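Local coordinates for putative P450-like enzyme (Streptomyces himastatinicus ATCC 53653, PDB 5Z9J), which binds haem and probably acts as a cytochrome P450 monooxygenase in microbial secondary metabolism, at residues Pro42-Ile47 / Leu308-Gly313; Pro51-Ser56 / Ser293-Ala298; Leu274-Arg279 / Ala330-Asn335. All blocks are in the same frame, centred on the assembly; numbering follows the deposited sequence.

Contact 1. Residues Pro42-Ile47 / Leu308-Gly313; sequences PESAAI and LLVWTG. With TAM (tris(hydroxyethyl)aminomethane), chain F.
The beta region of the cytochrome P450 fold supplies this contact: helix 41-48 lies against strand 307-310, with Ser44 and Ile47 meeting Leu308 and Val310. The short helix and strand axes approach to 9.8 Å at an angle of 113°, which brings side chains one helical turn apart, those of Ser44 and Ile47, against alternate residues of the strand. Ile47 divides its two branches between two partners. Its CD1 meets Leu308 CD2 tip to tip at 3.6 Å, whereas its CG2 passes alongside Val310 CG2 at 3.8 Å. Val310 turns its other methyl, CG1, to Ser44, reaching both CB and OG. The hydroxyl is not spent on the strand, because Ser44 OG is hydrogen-bonded to Gly40 O, just ahead of the helix. In the mixed five-stranded sheet, strand 307-310 runs between 35-38 and 287-291, and the side chains of Val38 and Arg289, the latter a haem-binding residue, extend the same packing.

Past Val310 the chain reverses through an inverse gamma turn centred on Trp311, closed by a weak Thr312 N to Val310 O bond of 3.1 Å, and Trp311 takes the N-cap position of the next helix. Its CB points away from helix 41-48, and with CG anti to the carbonyl carbon (chi1 -64°) the indole extends to the bound tris(hydroxyethyl)aminomethane (TAM). There TAM C3 sits over one face near the rim, 3.4 Å from Trp311 CZ2. The indole NE1 bonds to Asn37 OD1, and Tyr39 packs its ring nearby. With an alanine here, the TAM carbons would probably lose the flat surface beneath them, and Asn37 OD1 would be left without its indole N-H. Asn37 and Tyr39 also line the TAM pocket.

Contact 2. Residues Pro51-Ser56 / Ser293-Ala298; sequences PKVFSS and SEVEVA
Val53 and Phe54 press jointly on Val295, and the closest approach is methyl against methyl: Val53 CG1 lies 3.3 Å from Val295 CG1, a closely pressed pair, the two side chains running by each other from opposite directions. With Val295 CG1 anti to its carbonyl carbon (chi1 -54°), CG2 falls between the backbone N and the carbonyl carbon and meets Phe54 CZ at 3.7 Å. The ring approaches the valines obliquely, and the same CZ also comes within 4.0 Å of Val297 CG2. Val53 CG1 has a second role, covering one face of the Phe54 ring near its rim.

Strand 54-55 forms an outer edge of the mixed five-stranded sheet of the P450 beta region, and strand 295-297 is one arm of a two-stranded antiparallel hairpin, so these four apolar side chains pack the hairpin against the sheet edge. Farther out, Ser55 pairs through its backbone with Ala290. Asn292 ND2 donates to Lys52 O, and Asn292 also bonds Val53 by its backbone, while Asn50 OD1 accepts from Val53 N. On the other side, backbone pairing with Ile302 holds Val295 in the hairpin, and Ile302 packs on both Val295 and Val297.

Contact 3. Residues Leu274-Arg279 / Ala330-Asn335; sequences LEESMR and AGRSPN
Glu276 and Ala330 bring the backbones nearest, with their CA atoms 6.1 Å apart, where one turn of helix 270-280 faces a segment without regular secondary structure. That segment, 330-335, curls past the helix and contains a cis peptide bond before Pro334; from it Arg332 and Asn335 both project toward the helix.

Glu276 holds the centre. Its CG is anti to the backbone N (chi1 173°), and a bend at the next torsion presents the carboxylate to two arginines. Arg279, one turn on, grips it side-on: NE donates to Glu276 OE1, and Arg279 NH2 donates to Glu276 OE2 at 2.9 Å. From the loop, Arg332 NE reaches the same OE2 at 2.7 Å in a nearly straight bond (174°), arriving from the opposite face of the carboxylate plane to Arg279 NH2. The two guanidinium planes are inclined at 63°, with Arg279 over one face of Arg332. Asn335 sets its amide beside the aliphatic part of Arg279, with OD1 3.3 Å from Arg279 CD; this buried oxygen has no polar partner in the model. At the Glu275 side of the helix, a water donates to Glu275 OE1 at 2.8 Å and to Asn335 O at 2.9 Å, while Glu275 also engages His337 and Arg354.

The Glu-x-x-Arg pair and the later arginine match the ERR triad of P450 enzymes, which joins helix K to the meander preceding the haem-binding loop. Asp329 N adds another donor to OE2; the carbonyls of Asn316 and Pro325 accept from Arg279 NH1, those of Glu323 and Val327 from Arg332 NH1 and NH2. Two arginines on one buried carboxylate would probably favour its ionised form, and the shared anion probably offsets the closeness of the two cations.

Overall arrangement
Contacts 1 and 2 form one continuous hydrophobic patch, their centres 11 Å apart: Ile47 CG2 touches Phe54 CG at 3.6 Å, and Leu308 CD2 comes to 3.7 Å from Phe54 CE1. Both reach the five-stranded sheet, which includes the haem-binding Arg289. Contact 3 touches neither, though its nearest atoms come to about 5 Å from contact 1; its centre lies 19 and 29 Å from those of contacts 1 and 2, and it joins a helix to the loop that leads to the haem cysteine. All three lie near the cofactor without touching it: the side chains of Val310, Glu275 and Phe54 are about 8, 9 and 10 Å from the haem. TAM borders contact 1 alone.

Contact 1. Residues Pro42-Ile47 / Leu308-Gly313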
loop_
_atom_site.group_PDB
_atom_site.type_symbol
_atom_site.label_atom_id
_atom_site.label_comp_id
_atom_site.label_asym_id
_atom_site.label_seq_id
_atom_site.Cartn_x
_atom_site.Cartn_y
_atom_site.Cartn_z
ATOM N N PRO A 42 -18.739 9.800 0.474
ATOM C CA PRO A 42 -18.803 10.783 1.564
ATOM C C PRO A 42 -18.741 10.138 2.957
ATOM O O PRO A 42 -18.210 10.735 3.880
ATOM C CB PRO A 42 -20.182 11.498 1.345
ATOM C CG PRO A 42 -20.967 10.555 0.538
ATOM C CD PRO A 42 -19.976 9.766 -0.318
ATOM N N GLU A 43 -19.297 8.946 3.103
ATOM C CA GLU A 43 -19.289 8.237 4.380
ATOM C C GLU A 43 -17.862 7.769 4.735
ATOM O O GLU A 43 -17.412 7.910 5.873
ATOM C CB GLU A 43 -20.254 7.039 4.355
ATOM C CG GLU A 43 -21.751 7.431 4.144
ATOM C CD GLU A 43 -22.063 7.629 2.653
ATOM O OE1 GLU A 43 -21.186 7.263 1.826
ATOM O OE2 GLU A 43 -23.162 8.119 2.312
ATOM N N SER A 44 -17.177 7.189 3.758
ATOM C CA SER A 44 -15.797 6.717 3.954
ATOM C C SER A 44 -14.858 7.842 4.367
ATOM O O SER A 44 -14.093 7.722 5.333
ATOM C CB SER A 44 -15.261 6.083 2.656
ATOM O OG SER A 44 -15.927 4.872 2.334
ATOM N N ALA A 45 -14.906 8.926 3.600
ATOM C CA ALA A 45 -14.102 10.120 3.830
ATOM C C ALA A 45 -14.327 10.647 5.245
ATOM O O ALA A 45 -13.375 10.954 5.967
ATOM C CB ALA A 45 -14.439 11.200 2.794
ATOM N N ALA A 46 -15.588 10.750 5.646
ATOM C CA ALA A 46 -15.884 11.213 6.999
ATOM C C ALA A 46 -15.323 10.255 8.062
ATOM O O ALA A 46 -14.884 10.695 9.098
ATOM C CB ALA A 46 -17.335 11.377 7.192
ATOM N N ILE A 47 -15.420 8.953 7.822
ATOM C CA ILE A 47 -14.948 7.958 8.768
ATOM C C ILE A 47 -13.438 8.106 8.977
ATOM O O ILE A 47 -12.957 8.060 10.118
ATOM C CB ILE A 47 -15.289 6.498 8.309
ATOM C CG1 ILE A 47 -16.778 6.195 8.550
ATOM C CG2 ILE A 47 -14.416 5.460 9.061
ATOM C CD1 ILE A 47 -17.272 4.926 7.852
ATOM N N LEU A 308 -14.955 -2.337 11.240
ATOM C CA LEU A 308 -15.497 -1.699 10.054
ATOM C C LEU A 308 -14.457 -1.612 8.944
ATOM O O LEU A 308 -13.347 -1.051 9.127
ATOM C CB LEU A 308 -16.063 -0.316 10.405
ATOM C CG LEU A 308 -16.701 0.514 9.285
ATOM C CD1 LEU A 308 -17.984 -0.125 8.913
ATOM C CD2 LEU A 308 -16.992 1.936 9.781
ATOM N N LEU A 309 -14.822 -2.213 7.811
ATOM C CA LEU A 309 -14.039 -2.173 6.593
ATOM C C LEU A 309 -14.502 -1.029 5.730
ATOM O O LEU A 309 -15.624 -1.024 5.231
ATOM C CB LEU A 309 -14.162 -3.475 5.820
ATOM C CG LEU A 309 -13.636 -4.653 6.648
ATOM C CD1 LEU A 309 -13.577 -5.941 5.834
ATOM C CD2 LEU A 309 -12.303 -4.332 7.320
ATOM N N VAL A 310 -13.608 -0.058 5.578
ATOM C CA VAL A 310 -13.819 1.112 4.763
ATOM C C VAL A 310 -13.321 0.814 3.332
ATOM O O VAL A 310 -12.085 0.703 3.109
ATOM C CB VAL A 310 -13.084 2.319 5.342
ATOM C CG1 VAL A 310 -13.205 3.515 4.427
ATOM C CG2 VAL A 310 -13.541 2.612 6.760
ATOM N N TRP A 311 -14.257 0.614 2.382
ATOM C CA TRP A 311 -13.834 0.214 1.023
ATOM C C TRP A 311 -13.539 1.437 0.138
ATOM O O TRP A 311 -14.394 1.949 -0.594
ATOM C CB TRP A 311 -14.843 -0.738 0.394
ATOM C CG TRP A 311 -14.915 -2.022 1.161
ATOM C CD1 TRP A 311 -15.892 -2.408 2.054
ATOM C CD2 TRP A 311 -13.950 -3.099 1.131
ATOM N NE1 TRP A 311 -15.578 -3.658 2.585
ATOM C CE2 TRP A 311 -14.407 -4.101 2.028
ATOM C CE3 TRP A 311 -12.759 -3.311 0.432
ATOM C CZ2 TRP A 311 -13.696 -5.297 2.240
ATOM C CZ3 TRP A 311 -12.055 -4.495 0.650
ATOM C CH2 TRP A 311 -12.528 -5.467 1.548
ATOM N N THR A 312 -12.310 1.928 0.279
ATOM C CA THR A 312 -11.792 3.021 -0.476
ATOM C C THR A 312 -11.868 2.658 -1.955
ATOM O O THR A 312 -12.179 3.538 -2.788
ATOM C CB THR A 312 -10.328 3.319 -0.054
ATOM O OG1 THR A 312 -9.602 2.098 -0.130
ATOM C CG2 THR A 312 -10.285 3.852 1.366
ATOM N N GLY A 313 -11.658 1.383 -2.321
ATOM C CA GLY A 313 -11.796 1.028 -3.736
ATOM C C GLY A 313 -13.230 1.288 -4.239
ATOM O O GLY A 313 -13.460 1.791 -5.336
HETATM C C TAM F . -17.128 -8.148 1.017
HETATM C C1 TAM F . -18.693 -8.046 0.804
HETATM C C2 TAM F . -16.458 -9.042 -0.040
HETATM C C3 TAM F . -16.506 -6.722 0.989
HETATM C C4 TAM F . -19.106 -8.362 -0.637
HETATM C C5 TAM F . -14.966 -9.091 0.253
HETATM C C6 TAM F . -16.915 -5.864 -0.229
HETATM N N TAM F . -16.841 -8.708 2.334
HETATM O O4 TAM F . -19.440 -9.732 -0.765
HETATM O O5 TAM F . -14.814 -9.067 1.684
HETATM O O6 TAM F . -16.322 -6.402 -1.392
#

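Contact 2. Residues Pro51-Ser56 / Ser293-Ala298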
loop_
_atom_site.group_PDB
_atom_site.type_symbol
_atom_site.label_atom_id
_atom_site.label_comp_id
_atom_site.label_asym_id
_atom_site.label_seq_id
_atom_site.Cartn_x
_atom_site.Cartn_y
_atom_site.Cartn_z
ATOM N N PRO A 51 -10.902 9.935 13.561
ATOM C CA PRO A 51 -10.162 8.845 14.227
ATOM C C PRO A 51 -10.525 8.646 15.704
ATOM O O PRO A 51 -10.322 7.547 16.210
ATOM C CB PRO A 51 -8.691 9.267 14.069
ATOM C CG PRO A 51 -8.739 10.728 14.020
ATOM C CD PRO A 51 -10.030 11.086 13.277
ATOM N N LYS A 52 -11.027 9.678 16.372
ATOM C CA LYS A 52 -11.440 9.572 17.768
ATOM C C LYS A 52 -12.573 8.544 17.879
ATOM O O LYS A 52 -12.646 7.785 18.837
ATOM C CB LYS A 52 -11.892 10.934 18.320
ATOM C CG LYS A 52 -10.781 11.999 18.376
ATOM C CD LYS A 52 -11.082 13.226 17.506
ATOM C CE LYS A 52 -12.563 13.588 17.511
ATOM N NZ LYS A 52 -12.905 14.767 16.631
ATOM N N VAL A 53 -13.479 8.547 16.910
ATOM C CA VAL A 53 -14.563 7.575 16.888
ATOM C C VAL A 53 -14.185 6.272 16.150
ATOM O O VAL A 53 -14.581 5.182 16.569
ATOM C CB VAL A 53 -15.849 8.183 16.284
ATOM C CG1 VAL A 53 -16.854 7.089 15.990
ATOM C CG2 VAL A 53 -16.455 9.206 17.272
ATOM N N PHE A 54 -13.460 6.375 15.034
ATOM C CA PHE A 54 -13.094 5.183 14.257
ATOM C C PHE A 54 -11.613 4.838 14.368
ATOM O O PHE A 54 -10.802 5.301 13.582
ATOM C CB PHE A 54 -13.497 5.369 12.801
ATOM C CG PHE A 54 -15.004 5.504 12.618
ATOM C CD1 PHE A 54 -15.833 4.375 12.594
ATOM C CD2 PHE A 54 -15.584 6.756 12.517
ATOM C CE1 PHE A 54 -17.246 4.520 12.418
ATOM C CE2 PHE A 54 -16.989 6.909 12.365
ATOM C CZ PHE A 54 -17.808 5.786 12.316
ATOM N N SER A 55 -11.298 3.988 15.332
ATOM C CA SER A 55 -9.923 3.668 15.661
ATOM C C SER A 55 -9.207 2.867 14.581
ATOM O O SER A 55 -9.779 2.020 13.914
ATOM C CB SER A 55 -9.909 2.900 16.988
ATOM O OG SER A 55 -8.607 2.483 17.327
ATOM N N SER A 56 -7.911 3.105 14.459
ATOM C CA SER A 56 -7.074 2.316 13.577
ATOM C C SER A 56 -6.418 1.166 14.345
ATOM O O SER A 56 -5.707 0.337 13.767
ATOM C CB SER A 56 -6.018 3.211 12.944
ATOM O OG SER A 56 -6.633 4.051 11.973
ATOM N N SER A 293 -17.236 3.760 19.902
ATOM C CA SER A 293 -18.559 4.054 20.473
ATOM C C SER A 293 -19.608 3.808 19.403
ATOM O O SER A 293 -19.260 3.591 18.237
ATOM C CB SER A 293 -18.662 5.488 20.963
ATOM O OG SER A 293 -18.420 6.378 19.886
ATOM N N GLU A 294 -20.878 3.781 19.799
ATOM C CA GLU A 294 -21.970 3.562 18.861
ATOM C C GLU A 294 -22.076 4.733 17.892
ATOM O O GLU A 294 -21.991 5.890 18.298
ATOM C CB GLU A 294 -23.289 3.357 19.609
ATOM C CG GLU A 294 -24.489 3.040 18.734
ATOM C CD GLU A 294 -25.756 2.716 19.543
ATOM O OE1 GLU A 294 -26.363 3.634 20.141
ATOM O OE2 GLU A 294 -26.139 1.527 19.583
ATOM N N VAL A 295 -22.240 4.427 16.605
ATOM C CA VAL A 295 -22.271 5.446 15.557
ATOM C C VAL A 295 -23.345 5.208 14.522
ATOM O O VAL A 295 -23.789 4.077 14.320
ATOM C CB VAL A 295 -20.934 5.519 14.801
ATOM C CG1 VAL A 295 -19.824 5.706 15.768
ATOM C CG2 VAL A 295 -20.685 4.242 13.980
ATOM N N GLU A 296 -23.722 6.285 13.840
ATOM C CA GLU A 296 -24.625 6.202 12.713
ATOM C C GLU A 296 -23.831 6.469 11.415
ATOM O O GLU A 296 -23.186 7.506 11.267
ATOM C CB GLU A 296 -25.775 7.197 12.888
ATOM C CG GLU A 296 -26.540 7.468 11.624
ATOM C CD GLU A 296 -27.803 8.274 11.869
ATOM O OE1 GLU A 296 -27.959 8.860 12.971
ATOM O OE2 GLU A 296 -28.672 8.265 10.974
ATOM N N VAL A 297 -23.916 5.536 10.467
ATOM C CA VAL A 297 -23.249 5.664 9.173
ATOM C C VAL A 297 -24.200 5.354 8.027
ATOM O O VAL A 297 -24.662 4.219 7.894
ATOM C CB VAL A 297 -22.038 4.699 9.046
ATOM C CG1 VAL A 297 -21.420 4.822 7.669
ATOM C CG2 VAL A 297 -21.008 4.943 10.143
ATOM N N ALA A 298 -24.449 6.363 7.188
ATOM C CA ALA A 298 -25.410 6.261 6.090
ATOM C C ALA A 298 -26.725 5.740 6.635
ATOM O O ALA A 298 -27.291 4.789 6.100
ATOM C CB ALA A 298 -24.887 5.363 4.979
#

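Contact 3. Residues Leu274-Arg279 / Ala330-Asn335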
loop_
_atom_site.group_PDB
_atom_site.type_symbol
_atom_site.label_atom_id
_atom_site.label_comp_id
_atom_site.label_asym_id
_atom_site.label_seq_id
_atom_site.Cartn_x
_atom_site.Cartn_y
_atom_site.Cartn_z
ATOM N N LEU A 274 -1.415 8.553 -13.043
ATOM C CA LEU A 274 -1.164 7.761 -11.838
ATOM C C LEU A 274 -2.265 7.924 -10.767
ATOM O O LEU A 274 -2.701 6.951 -10.142
ATOM C CB LEU A 274 0.165 8.177 -11.247
ATOM C CG LEU A 274 1.311 7.794 -12.188
ATOM C CD1 LEU A 274 2.658 8.372 -11.735
ATOM C CD2 LEU A 274 1.324 6.305 -12.086
ATOM N N GLU A 275 -2.718 9.148 -10.576
ATOM C CA GLU A 275 -3.781 9.382 -9.596
ATOM C C GLU A 275 -5.043 8.659 -10.028
ATOM O O GLU A 275 -5.737 8.095 -9.197
ATOM C CB GLU A 275 -4.089 10.867 -9.445
ATOM C CG GLU A 275 -2.996 11.753 -8.903
ATOM C CD GLU A 275 -2.531 11.354 -7.522
ATOM O OE1 GLU A 275 -3.394 11.182 -6.633
ATOM O OE2 GLU A 275 -1.306 11.191 -7.328
ATOM N N GLU A 276 -5.320 8.676 -11.335
ATOM C CA GLU A 276 -6.540 8.033 -11.852
ATOM C C GLU A 276 -6.380 6.510 -11.800
ATOM O O GLU A 276 -7.341 5.782 -11.621
ATOM C CB GLU A 276 -6.862 8.516 -13.270
ATOM C CG GLU A 276 -8.003 7.825 -13.995
ATOM C CD GLU A 276 -9.386 8.203 -13.435
ATOM O OE1 GLU A 276 -9.501 8.619 -12.251
ATOM O OE2 GLU A 276 -10.329 8.229 -14.248
ATOM N N SER A 277 -5.135 6.045 -11.945
ATOM C CA SER A 277 -4.845 4.638 -11.797
ATOM C C SER A 277 -5.225 4.211 -10.365
ATOM O O SER A 277 -5.687 3.099 -10.131
ATOM C CB SER A 277 -3.332 4.343 -12.063
ATOM O OG SER A 277 -3.175 2.961 -12.247
ATOM N N MET A 278 -4.878 5.060 -9.399
ATOM C CA MET A 278 -5.199 4.829 -7.987
ATOM C C MET A 278 -6.710 4.883 -7.740
ATOM O O MET A 278 -7.275 4.095 -7.010
ATOM C CB MET A 278 -4.439 5.830 -7.110
ATOM C CG MET A 278 -2.921 5.359 -6.903
ATOM S SD MET A 278 -2.125 6.408 -5.676
ATOM C CE MET A 278 -1.879 7.847 -6.624
ATOM N N ARG A 279 -7.377 5.795 -8.407
ATOM C CA ARG A 279 -8.817 5.860 -8.161
ATOM C C ARG A 279 -9.481 4.576 -8.646
ATOM O O ARG A 279 -10.157 3.901 -7.875
ATOM C CB ARG A 279 -9.413 7.074 -8.854
ATOM C CG ARG A 279 -10.881 7.251 -8.504
ATOM C CD ARG A 279 -11.462 8.257 -9.460
ATOM N NE ARG A 279 -11.453 7.863 -10.866
ATOM C CZ ARG A 279 -12.384 7.093 -11.442
ATOM N NH1 ARG A 279 -13.384 6.586 -10.709
ATOM N NH2 ARG A 279 -12.307 6.816 -12.738
ATOM N N ALA A 330 -7.444 9.521 -18.074
ATOM C CA ALA A 330 -6.016 9.705 -17.717
ATOM C C ALA A 330 -5.730 11.108 -17.227
ATOM O O ALA A 330 -4.812 11.321 -16.442
ATOM C CB ALA A 330 -5.110 9.385 -18.900
ATOM N N GLY A 331 -6.585 12.050 -17.613
ATOM C CA GLY A 331 -6.379 13.431 -17.224
ATOM C C GLY A 331 -7.402 13.888 -16.215
ATOM O O GLY A 331 -7.618 15.086 -16.053
ATOM N N ARG A 332 -8.056 12.931 -15.566
ATOM C CA ARG A 332 -9.157 13.270 -14.677
ATOM C C ARG A 332 -8.789 14.315 -13.630
ATOM O O ARG A 332 -7.797 14.164 -12.911
ATOM C CB ARG A 332 -9.686 12.035 -13.959
ATOM C CG ARG A 332 -10.963 12.374 -13.164
ATOM C CD ARG A 332 -11.499 11.212 -12.426
ATOM N NE ARG A 332 -11.977 10.140 -13.283
ATOM C CZ ARG A 332 -13.253 10.016 -13.671
ATOM N NH1 ARG A 332 -14.137 10.964 -13.355
ATOM N NH2 ARG A 332 -13.622 8.987 -14.416
ATOM N N SER A 333 -9.628 15.334 -13.534
ATOM C CA SER A 333 -9.514 16.432 -12.574
ATOM C C SER A 333 -10.876 17.048 -12.354
ATOM O O SER A 333 -11.600 17.257 -13.310
ATOM C CB SER A 333 -8.553 17.520 -13.032
ATOM O OG SER A 333 -8.408 18.494 -12.006
ATOM N N PRO A 334 -11.247 17.307 -11.092
ATOM C CA PRO A 334 -10.419 17.007 -9.924
ATOM C C PRO A 334 -10.462 15.516 -9.623
ATOM O O PRO A 334 -11.329 14.828 -10.175
ATOM C CB PRO A 334 -11.069 17.823 -8.817
ATOM C CG PRO A 334 -12.515 17.903 -9.222
ATOM C CD PRO A 334 -12.546 17.891 -10.726
ATOM N N ASN A 335 -9.544 15.023 -8.792
ATOM C CA ASN A 335 -9.533 13.613 -8.460
ATOM C C ASN A 335 -9.126 13.379 -7.026
ATOM O O ASN A 335 -7.994 12.933 -6.743
ATOM C CB ASN A 335 -8.586 12.858 -9.401
ATOM C CG ASN A 335 -8.729 11.355 -9.291
ATOM O OD1 ASN A 335 -9.586 10.845 -8.560
ATOM N ND2 ASN A 335 -7.876 10.635 -10.009
HETATM O O HOH W 1 -5.163 13.252 -7.091
#